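Local structure of Ulp1-like SUMO protease (Chaetomium thermophilum, 6DG4) at residues 46-51 with 59-64; 63-68 with 205-210; 195-200 with 223-228. The protein probably acts as a cysteine protease that cleaves SUMO from its conjugates or precursors, the chain described here being its C-terminal catalytic domain. All coordinates share one frame; numbering follows the deposited sequence.

Interaction 1. Residues 46-51 with 59-64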
loop_
_atom_site.group_PDB
_atom_site.type_symbol
_atom_site.label_atom_id
_atom_site.label_comp_id
_atom_site.label_asym_id
_atom_site.label_seq_id
_atom_site.Cartn_x
_atom_site.Cartn_y
_atom_site.Cartn_z
ATOM N N ARG A 46 -16.039 6.940 -13.321
ATOM C CA ARG A 46 -17.149 6.504 -12.484
ATOM C C ARG A 46 -17.042 5.029 -12.123
ATOM O O ARG A 46 -17.234 4.651 -10.964
ATOM C CB ARG A 46 -18.467 6.782 -13.206
ATOM C CG ARG A 46 -19.686 6.180 -12.531
ATOM C CD ARG A 46 -20.954 6.541 -13.278
ATOM N NE ARG A 46 -22.120 5.896 -12.691
ATOM C CZ ARG A 46 -23.341 6.419 -12.674
ATOM N NH1 ARG A 46 -23.573 7.611 -13.213
ATOM N NH2 ARG A 46 -24.328 5.746 -12.103
ATOM N N ARG A 47 -16.752 4.174 -13.102
ATOM C CA ARG A 47 -16.740 2.739 -12.842
ATOM C C ARG A 47 -15.788 2.368 -11.709
ATOM O O ARG A 47 -16.097 1.492 -10.891
ATOM C CB ARG A 47 -16.355 1.998 -14.113
ATOM C CG ARG A 47 -16.347 0.514 -13.960
ATOM C CD ARG A 47 -16.041 -0.108 -15.295
ATOM N NE ARG A 47 -16.064 -1.557 -15.238
ATOM C CZ ARG A 47 -15.044 -2.295 -14.825
ATOM N NH1 ARG A 47 -13.929 -1.705 -14.425
ATOM N NH2 ARG A 47 -15.142 -3.616 -14.815
ATOM N N ASP A 48 -14.617 3.002 -11.651
ATOM C CA ASP A 48 -13.661 2.672 -10.598
ATOM C C ASP A 48 -14.261 2.903 -9.217
ATOM O O ASP A 48 -14.035 2.115 -8.291
ATOM C CB ASP A 48 -12.390 3.498 -10.781
ATOM C CG ASP A 48 -11.680 3.186 -12.080
ATOM O OD1 ASP A 48 -11.100 2.090 -12.201
ATOM O OD2 ASP A 48 -11.717 4.031 -12.991
ATOM N N PHE A 49 -15.030 3.981 -9.063
ATOM C CA PHE A 49 -15.626 4.318 -7.776
ATOM C C PHE A 49 -16.903 3.526 -7.534
ATOM O O PHE A 49 -17.072 2.912 -6.473
ATOM C CB PHE A 49 -15.905 5.827 -7.738
ATOM C CG PHE A 49 -14.655 6.663 -7.739
ATOM C CD1 PHE A 49 -14.037 7.003 -6.547
ATOM C CD2 PHE A 49 -14.077 7.076 -8.928
ATOM C CE1 PHE A 49 -12.882 7.750 -6.540
ATOM C CE2 PHE A 49 -12.914 7.816 -8.923
ATOM C CZ PHE A 49 -12.318 8.152 -7.728
ATOM N N GLU A 50 -17.805 3.518 -8.517
ATOM C CA GLU A 50 -19.132 2.953 -8.315
ATOM C C GLU A 50 -19.090 1.436 -8.195
ATOM O O GLU A 50 -19.854 0.851 -7.421
ATOM C CB GLU A 50 -20.040 3.360 -9.473
ATOM C CG GLU A 50 -21.453 2.845 -9.355
ATOM C CD GLU A 50 -22.328 3.326 -10.477
ATOM O OE1 GLU A 50 -21.848 3.354 -11.635
ATOM O OE2 GLU A 50 -23.489 3.686 -10.194
ATOM N N GLU A 51 -18.224 0.777 -8.963
ATOM C CA GLU A 51 -18.221 -0.674 -9.009
ATOM C C GLU A 51 -17.009 -1.312 -8.354
ATOM O O GLU A 51 -17.107 -2.459 -7.909
ATOM C CB GLU A 51 -18.303 -1.158 -10.466
ATOM C CG GLU A 51 -19.585 -0.725 -11.172
ATOM C CD GLU A 51 -19.665 -1.222 -12.594
ATOM O OE1 GLU A 51 -19.520 -2.439 -12.806
ATOM O OE2 GLU A 51 -19.864 -0.396 -13.507
ATOM N N TRP A 59 -15.074 -5.880 -4.712
ATOM C CA TRP A 59 -13.652 -6.178 -4.774
ATOM C C TRP A 59 -12.948 -5.030 -5.495
ATOM O O TRP A 59 -13.343 -4.638 -6.595
ATOM C CB TRP A 59 -13.434 -7.505 -5.493
ATOM C CG TRP A 59 -13.947 -8.706 -4.736
ATOM C CD1 TRP A 59 -15.255 -9.016 -4.477
ATOM C CD2 TRP A 59 -13.164 -9.763 -4.157
ATOM N NE1 TRP A 59 -15.333 -10.197 -3.776
ATOM C CE2 TRP A 59 -14.066 -10.676 -3.567
ATOM C CE3 TRP A 59 -11.792 -10.031 -4.088
ATOM C CZ2 TRP A 59 -13.639 -11.833 -2.915
ATOM C CZ3 TRP A 59 -11.371 -11.179 -3.434
ATOM C CH2 TRP A 59 -12.292 -12.065 -2.858
ATOM N N LEU A 60 -11.923 -4.470 -4.861
ATOM C CA LEU A 60 -11.201 -3.351 -5.449
ATOM C C LEU A 60 -10.393 -3.803 -6.665
ATOM O O LEU A 60 -9.956 -4.954 -6.760
ATOM C CB LEU A 60 -10.268 -2.720 -4.411
ATOM C CG LEU A 60 -10.869 -1.635 -3.504
ATOM C CD1 LEU A 60 -12.113 -2.116 -2.785
ATOM C CD2 LEU A 60 -9.834 -1.136 -2.495
ATOM N N ASN A 61 -10.175 -2.868 -7.589
ATOM C CA ASN A 61 -9.363 -3.136 -8.767
ATOM C C ASN A 61 -7.939 -2.613 -8.591
ATOM O O ASN A 61 -7.610 -1.925 -7.622
ATOM C CB ASN A 61 -10.012 -2.592 -10.051
ATOM C CG ASN A 61 -10.122 -1.065 -10.098
ATOM O OD1 ASN A 61 -9.661 -0.354 -9.213
ATOM N ND2 ASN A 61 -10.749 -0.566 -11.158
ATOM N N ASP A 62 -7.084 -2.974 -9.557
ATOM C CA ASP A 62 -5.692 -2.542 -9.528
ATOM C C ASP A 62 -5.590 -1.023 -9.518
ATOM O O ASP A 62 -4.761 -0.453 -8.799
ATOM C CB ASP A 62 -4.936 -3.077 -10.751
ATOM C CG ASP A 62 -4.920 -4.597 -10.838
ATOM O OD1 ASP A 62 -5.405 -5.282 -9.916
ATOM O OD2 ASP A 62 -4.423 -5.107 -11.864
ATOM N N ASN A 63 -6.413 -0.348 -10.329
ATOM C CA ASN A 63 -6.318 1.101 -10.452
ATOM C C ASN A 63 -6.392 1.770 -9.087
ATOM O O ASN A 63 -5.599 2.663 -8.770
ATOM C CB ASN A 63 -7.469 1.643 -11.307
ATOM C CG ASN A 63 -7.333 1.321 -12.774
ATOM O OD1 ASN A 63 -6.265 0.946 -13.254
ATOM N ND2 ASN A 63 -8.424 1.513 -13.514
ATOM N N VAL A 64 -7.376 1.360 -8.285
ATOM C CA VAL A 64 -7.599 1.963 -6.978
ATOM C C VAL A 64 -6.487 1.572 -6.014
ATOM O O VAL A 64 -5.901 2.426 -5.339
ATOM C CB VAL A 64 -8.990 1.550 -6.458
ATOM C CG1 VAL A 64 -9.111 1.809 -4.972
ATOM C CG2 VAL A 64 -10.081 2.283 -7.228
HETATM O O HOH W 1 -16.160 -5.327 -7.536
#

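Interaction 2. Residues 63-68 with 205-210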
loop_
_atom_site.group_PDB
_atom_site.type_symbol
_atom_site.label_atom_id
_atom_site.label_comp_id
_atom_site.label_asym_id
_atom_site.label_seq_id
_atom_site.Cartn_x
_atom_site.Cartn_y
_atom_site.Cartn_z
ATOM N N ASN A 63 -6.413 -0.348 -10.329
ATOM C CA ASN A 63 -6.318 1.101 -10.452
ATOM C C ASN A 63 -6.392 1.770 -9.087
ATOM O O ASN A 63 -5.599 2.663 -8.770
ATOM C CB ASN A 63 -7.469 1.643 -11.307
ATOM C CG ASN A 63 -7.333 1.321 -12.774
ATOM O OD1 ASN A 63 -6.265 0.946 -13.254
ATOM N ND2 ASN A 63 -8.424 1.513 -13.514
ATOM N N VAL A 64 -7.376 1.360 -8.285
ATOM C CA VAL A 64 -7.599 1.963 -6.978
ATOM C C VAL A 64 -6.487 1.572 -6.014
ATOM O O VAL A 64 -5.901 2.426 -5.339
ATOM C CB VAL A 64 -8.990 1.550 -6.458
ATOM C CG1 VAL A 64 -9.111 1.809 -4.972
ATOM C CG2 VAL A 64 -10.081 2.283 -7.228
ATOM N N ILE A 65 -6.172 0.275 -5.947
ATOM C CA ILE A 65 -5.206 -0.221 -4.967
ATOM C C ILE A 65 -3.831 0.388 -5.210
ATOM O O ILE A 65 -3.195 0.917 -4.289
ATOM C CB ILE A 65 -5.163 -1.760 -4.973
ATOM C CG1 ILE A 65 -6.483 -2.319 -4.431
ATOM C CG2 ILE A 65 -3.992 -2.257 -4.139
ATOM C CD1 ILE A 65 -6.707 -3.781 -4.718
ATOM N N ILE A 66 -3.348 0.312 -6.448
ATOM C CA ILE A 66 -2.035 0.863 -6.758
ATOM C C ILE A 66 -2.054 2.379 -6.624
ATOM O O ILE A 66 -1.099 2.983 -6.120
ATOM C CB ILE A 66 -1.582 0.402 -8.155
ATOM C CG1 ILE A 66 -1.574 -1.132 -8.245
ATOM C CG2 ILE A 66 -0.223 1.005 -8.500
ATOM C CD1 ILE A 66 -0.777 -1.838 -7.178
ATOM N N GLY A 67 -3.138 3.022 -7.061
ATOM C CA GLY A 67 -3.233 4.463 -6.910
ATOM C C GLY A 67 -3.108 4.892 -5.463
ATOM O O GLY A 67 -2.352 5.810 -5.131
ATOM N N ALA A 68 -3.843 4.221 -4.577
ATOM C CA ALA A 68 -3.810 4.588 -3.169
ATOM C C ALA A 68 -2.430 4.368 -2.572
ATOM O O ALA A 68 -1.923 5.218 -1.831
ATOM C CB ALA A 68 -4.846 3.773 -2.401
ATOM N N PHE A 205 -8.043 -3.928 3.300
ATOM C CA PHE A 205 -7.041 -4.283 4.297
ATOM C C PHE A 205 -5.633 -3.993 3.783
ATOM O O PHE A 205 -4.784 -3.483 4.522
ATOM C CB PHE A 205 -7.137 -5.774 4.630
ATOM C CG PHE A 205 -8.237 -6.141 5.594
ATOM C CD1 PHE A 205 -8.158 -5.782 6.926
ATOM C CD2 PHE A 205 -9.314 -6.907 5.180
ATOM C CE1 PHE A 205 -9.142 -6.146 7.818
ATOM C CE2 PHE A 205 -10.306 -7.268 6.073
ATOM C CZ PHE A 205 -10.215 -6.888 7.394
ATOM N N THR A 206 -5.360 -4.350 2.525
ATOM C CA THR A 206 -4.030 -4.142 1.952
ATOM C C THR A 206 -3.658 -2.661 1.967
ATOM O O THR A 206 -2.557 -2.291 2.395
ATOM C CB THR A 206 -3.998 -4.731 0.537
ATOM O OG1 THR A 206 -4.110 -6.158 0.610
ATOM C CG2 THR A 206 -2.721 -4.396 -0.213
ATOM N N ILE A 207 -4.565 -1.793 1.514
ATOM C CA ILE A 207 -4.288 -0.358 1.521
ATOM C C ILE A 207 -4.095 0.142 2.949
ATOM O O ILE A 207 -3.198 0.945 3.234
ATOM C CB ILE A 207 -5.424 0.409 0.817
ATOM C CG1 ILE A 207 -5.435 0.136 -0.687
ATOM C CG2 ILE A 207 -5.303 1.913 1.081
ATOM C CD1 ILE A 207 -6.734 0.559 -1.364
ATOM N N THR A 208 -4.967 -0.287 3.863
ATOM C CA THR A 208 -4.935 0.260 5.216
ATOM C C THR A 208 -3.686 -0.201 5.954
ATOM O O THR A 208 -3.069 0.581 6.688
ATOM C CB THR A 208 -6.217 -0.116 5.959
ATOM O OG1 THR A 208 -7.354 0.345 5.217
ATOM C CG2 THR A 208 -6.258 0.530 7.332
ATOM N N ASN A 209 -3.294 -1.465 5.765
ATOM C CA ASN A 209 -2.046 -1.945 6.345
ATOM C C ASN A 209 -0.852 -1.200 5.768
ATOM O O ASN A 209 0.134 -0.956 6.472
ATOM C CB ASN A 209 -1.906 -3.452 6.137
ATOM C CG ASN A 209 -2.822 -4.240 7.046
ATOM O OD1 ASN A 209 -3.231 -3.754 8.101
ATOM N ND2 ASN A 209 -3.157 -5.453 6.643
ATOM N N ALA A 210 -0.917 -0.840 4.484
ATOM C CA ALA A 210 0.157 -0.063 3.877
ATOM C C ALA A 210 0.248 1.331 4.489
ATOM O O ALA A 210 1.353 1.830 4.737
ATOM C CB ALA A 210 -0.031 0.004 2.360
#

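Interaction 3. Residues 195-200 with 223-228. With SO4 (sulfate ion), chain C.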
loop_
_atom_site.group_PDB
_atom_site.type_symbol
_atom_site.label_atom_id
_atom_site.label_comp_id
_atom_site.label_asym_id
_atom_site.label_seq_id
_atom_site.Cartn_x
_atom_site.Cartn_y
_atom_site.Cartn_z
ATOM N N ARG A 195 -8.149 -8.925 11.496
ATOM C CA ARG A 195 -8.503 -10.151 10.800
ATOM C C ARG A 195 -9.608 -9.918 9.781
ATOM O O ARG A 195 -10.598 -9.230 10.052
ATOM C CB ARG A 195 -8.971 -11.206 11.802
ATOM C CG ARG A 195 -9.327 -12.541 11.167
ATOM C CD ARG A 195 -9.709 -13.568 12.215
ATOM N NE ARG A 195 -8.568 -13.966 13.033
ATOM C CZ ARG A 195 -7.649 -14.851 12.657
ATOM N NH1 ARG A 195 -7.726 -15.422 11.459
ATOM N NH2 ARG A 195 -6.649 -15.161 13.475
ATOM N N GLN A 196 -9.437 -10.544 8.622
ATOM C CA GLN A 196 -10.429 -10.544 7.565
ATOM C C GLN A 196 -11.367 -11.732 7.708
ATOM O O GLN A 196 -10.926 -12.874 7.878
ATOM C CB GLN A 196 -9.722 -10.634 6.211
ATOM C CG GLN A 196 -10.654 -10.865 5.045
ATOM C CD GLN A 196 -9.901 -11.048 3.744
ATOM O OE1 GLN A 196 -8.925 -10.351 3.480
ATOM N NE2 GLN A 196 -10.327 -12.015 2.942
ATOM N N THR A 197 -12.668 -11.439 7.677
ATOM C CA THR A 197 -13.729 -12.414 7.464
ATOM C C THR A 197 -14.230 -12.386 6.029
ATOM O O THR A 197 -14.452 -13.440 5.429
ATOM C CB THR A 197 -14.913 -12.101 8.386
ATOM O OG1 THR A 197 -14.496 -12.172 9.753
ATOM C CG2 THR A 197 -16.062 -13.076 8.151
ATOM N N ASN A 198 -14.372 -11.181 5.476
ATOM C CA ASN A 198 -14.997 -10.953 4.178
ATOM C C ASN A 198 -13.955 -10.950 3.064
ATOM O O ASN A 198 -13.057 -10.105 3.067
ATOM C CB ASN A 198 -15.669 -9.569 4.179
ATOM C CG ASN A 198 -16.654 -9.362 5.325
ATOM O OD1 ASN A 198 -17.404 -10.261 5.699
ATOM N ND2 ASN A 198 -16.674 -8.143 5.862
ATOM N N GLY A 199 -14.103 -11.841 2.080
ATOM C CA GLY A 199 -13.158 -11.876 0.970
ATOM C C GLY A 199 -13.024 -10.548 0.243
ATOM O O GLY A 199 -11.920 -10.154 -0.151
ATOM N N TRP A 200 -14.141 -9.828 0.075
ATOM C CA TRP A 200 -14.127 -8.599 -0.709
ATOM C C TRP A 200 -13.308 -7.503 -0.047
ATOM O O TRP A 200 -12.978 -6.513 -0.706
ATOM C CB TRP A 200 -15.553 -8.070 -0.941
ATOM C CG TRP A 200 -16.330 -7.863 0.339
ATOM C CD1 TRP A 200 -16.057 -6.962 1.331
ATOM C CD2 TRP A 200 -17.498 -8.581 0.766
ATOM N NE1 TRP A 200 -16.980 -7.074 2.344
ATOM C CE2 TRP A 200 -17.873 -8.061 2.022
ATOM C CE3 TRP A 200 -18.271 -9.602 0.204
ATOM C CZ2 TRP A 200 -18.974 -8.534 2.729
ATOM C CZ3 TRP A 200 -19.371 -10.064 0.907
ATOM C CH2 TRP A 200 -19.709 -9.531 2.154
ATOM N N TYR A 223 -7.498 -0.207 13.736
ATOM C CA TYR A 223 -8.740 -0.275 12.969
ATOM C C TYR A 223 -9.360 -1.660 13.101
ATOM O O TYR A 223 -8.760 -2.585 13.657
ATOM C CB TYR A 223 -8.516 0.145 11.504
ATOM C CG TYR A 223 -7.797 -0.857 10.622
ATOM C CD1 TYR A 223 -6.405 -0.946 10.607
ATOM C CD2 TYR A 223 -8.511 -1.696 9.783
ATOM C CE1 TYR A 223 -5.754 -1.860 9.793
ATOM C CE2 TYR A 223 -7.873 -2.615 8.970
ATOM C CZ TYR A 223 -6.501 -2.694 8.969
ATOM O OH TYR A 223 -5.899 -3.618 8.138
ATOM N N THR A 224 -10.597 -1.774 12.599
ATOM C CA THR A 224 -11.340 -3.021 12.589
ATOM C C THR A 224 -11.955 -3.254 11.213
ATOM O O THR A 224 -12.129 -2.327 10.415
ATOM C CB THR A 224 -12.498 -3.004 13.593
ATOM O OG1 THR A 224 -13.516 -2.132 13.089
ATOM C CG2 THR A 224 -12.045 -2.525 14.965
ATOM N N GLU A 225 -12.319 -4.513 10.962
ATOM C CA GLU A 225 -12.978 -4.863 9.708
ATOM C C GLU A 225 -14.288 -4.100 9.525
ATOM O O GLU A 225 -14.624 -3.691 8.407
ATOM C CB GLU A 225 -13.221 -6.371 9.652
ATOM C CG GLU A 225 -13.841 -6.830 8.341
ATOM C CD GLU A 225 -13.865 -8.340 8.186
ATOM O OE1 GLU A 225 -14.359 -9.021 9.113
ATOM O OE2 GLU A 225 -13.401 -8.845 7.133
ATOM N N ALA A 226 -15.049 -3.902 10.605
ATOM C CA ALA A 226 -16.337 -3.227 10.484
ATOM C C ALA A 226 -16.209 -1.770 10.049
ATOM O O ALA A 226 -17.204 -1.182 9.610
ATOM C CB ALA A 226 -17.102 -3.315 11.803
ATOM N N GLN A 227 -15.020 -1.178 10.160
ATOM C CA GLN A 227 -14.783 0.188 9.704
ATOM C C GLN A 227 -14.472 0.280 8.214
ATOM O O GLN A 227 -14.340 1.391 7.689
ATOM C CB GLN A 227 -13.620 0.805 10.486
ATOM C CG GLN A 227 -13.905 1.000 11.951
ATOM C CD GLN A 227 -12.660 1.285 12.749
ATOM O OE1 GLN A 227 -11.547 1.161 12.248
ATOM N NE2 GLN A 227 -12.839 1.646 14.002
ATOM N N LEU A 228 -14.380 -0.838 7.518
ATOM C CA LEU A 228 -13.906 -0.781 6.143
ATOM C C LEU A 228 -14.904 -0.202 5.146
ATOM O O LEU A 228 -14.463 0.412 4.169
ATOM C CB LEU A 228 -13.369 -2.142 5.697
ATOM C CG LEU A 228 -12.158 -2.605 6.512
ATOM C CD1 LEU A 228 -11.612 -3.891 5.946
ATOM C CD2 LEU A 228 -11.051 -1.553 6.594
HETATM S S SO4 C . -5.101 -18.134 11.325
HETATM O O1 SO4 C . -6.073 -17.451 10.474
HETATM O O2 SO4 C . -5.788 -18.751 12.456
HETATM O O3 SO4 C . -4.425 -19.168 10.546
HETATM O O4 SO4 C . -4.122 -17.169 11.820
HETATM O O HOH W 2 -10.870 -6.866 12.008
HETATM O O HOH W 3 -12.944 -9.998 11.272
#

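Interaction 1. Residues 46-51 with 59-64
One carboxylate oxygen of D48 serves two side-chain amides at once, an instance of how a single acceptor can tie a short helix to the start of another. OD1 of D48 accepts from ND2 of N61 at 2.9 Å and from ND2 of N63 at 3.0 Å, the second bond nearly straight (170°). ND2 of N61 meets the anti lone pair of D48 OD1, whereas ND2 of N63 arrives on the syn side, tilted from the carboxylate plane; both side chains cross that of D48 at about a right angle, their amide planes some 55° from the carboxylate. With CG turned anti to the carbonyl carbon (chi1 -63°), D48 brings OD1 to this pair, while OD2 accepts from the backbone N of V45. N61 works in both directions: its OD1 caps helix 62-80 by accepting from V64 N at 3.0 Å.

This buried carboxylate is the compact side of the contact. Toward exposed E51 and W59 the segments part, and a water bridges E51 O and W59 O, 3.0 Å from each. Were D48 an alanine, the ND2 atoms of N61 and N63 would probably lose their shared acceptor and the capping amide would be freer to turn. Three N-H donors spread over two oxygens are consistent with a carboxylate that stays charged, and holding ND2 of N61 probably helps fix the rotation of that amide, with its OD1 on V64 N.

Interaction 2. Residues 63-68 with 205-210
I65 and I207 mark the closest approach of two helical backbones, their CA atoms 6.6 Å apart. Segments 63-68 and 205-210 run parallel, with an angle of 0° between their N-to-C directions, and their axes come within 9.9 Å. Each is an inner piece of a longer helix, 62-80 and 202-215, and each keeps its own backbone bonds, such as A68 N to V64 O and A210 N to T206 O. The two are joined by apolar packing, and the side chains that meet are all aliphatic.

The packing is lopsided: one long residue on one helix reaches across to three positions on the other. I207 carries CG1 anti to its carbonyl carbon (chi1 -69°) and continues extended to CD1, so that the methyl at the end of the chain lands between I65 and A68. CD1 of I207 lies 3.9 Å from CB of A68 and 4.0 Å from CA of I65, and CG1 of I65 closes alongside it at 4.2 Å. The other branch takes part as well, CG2 of I207 resting 4.0 Å from CB of A68. V64 lies at the margin of this patch and has two conformers, so its share is less certain. A68 offers just a methyl, and I207 thereby packs almost against the backbone of the facing helix.

Helix 202-215 begins at C202, probably the nucleophile, as in papain-like (clan CA) proteases, where the catalytic cysteine heads a central helix. Around this buried pair, W138 of strand 137-144 touches both I65 and T206, and L140 touches T206 and A210. Helix 228-241 supplies L239 against V64 and I235 against I207, so both the sheet and a third helix pack against the pair, near the centre of the chain.

Interaction 3. Residues 195-200 with 223-228
Two successive backbone amides, T197 N and N198 N, converge on one oxygen of E225 from opposite faces of its carboxylate plane. OE2 of E225 accepts from T197 N at 2.7 Å and from N198 N at 3.0 Å, the latter bond almost straight (175°). Such a grip illustrates how one carboxylate can join two loops through backbone N-H groups. E225 manages it by holding CG anti to its own backbone N (chi1 -177°) and staying extended, which carries the carboxylate across to the other loop. The amide of N198 stacks on that carboxylate, their planes 22° apart, while its ND2 donates to OD2 of D201. CB of N198 in turn rests on one face of the W200 ring.

Water reinforces the junction: one molecule donates to R195 O and to OE1 of E225, at 2.8 Å from each, and a second links R195 O to E225 N. Farther out, NH1 of R195 donates to O1 of a sulfate at 2.8 Å, an ion probably from the crystallisation liquor that R160 also binds.

The side chain of Q196 packs on C202 and F205, and its OE1 is hydrogen-bonded to OG of S155; a glutamine six residues before C202 is consistent with the oxyanion-hole glutamine and nucleophilic cysteine of C48 peptidases. The contact thus ties the loop leading into helix 202-215 to the loop joining that helix to 228-241, with Y223 packing on F205 and T208.

Helix 62-80 is common to interactions 1 and 2, which share N63 and V64: its capped start belongs to the first, its next turns to the second. L60 joins them, its CD2 lying 3.7 Å from CD1 of I207. Interaction 2 is core and purely aliphatic; interaction 1 is partly buried and interaction 3 lies at the surface, and each of these centres on a carboxylate oxygen shared by two N-H donors, from side chains in one and backbone in the other. Interaction 3 flanks helix 202-215, which interaction 2 also uses, and OH of Y223 probably bonds OD1 of N209. W59 packs on G199 and W200, linking interactions 1 and 3.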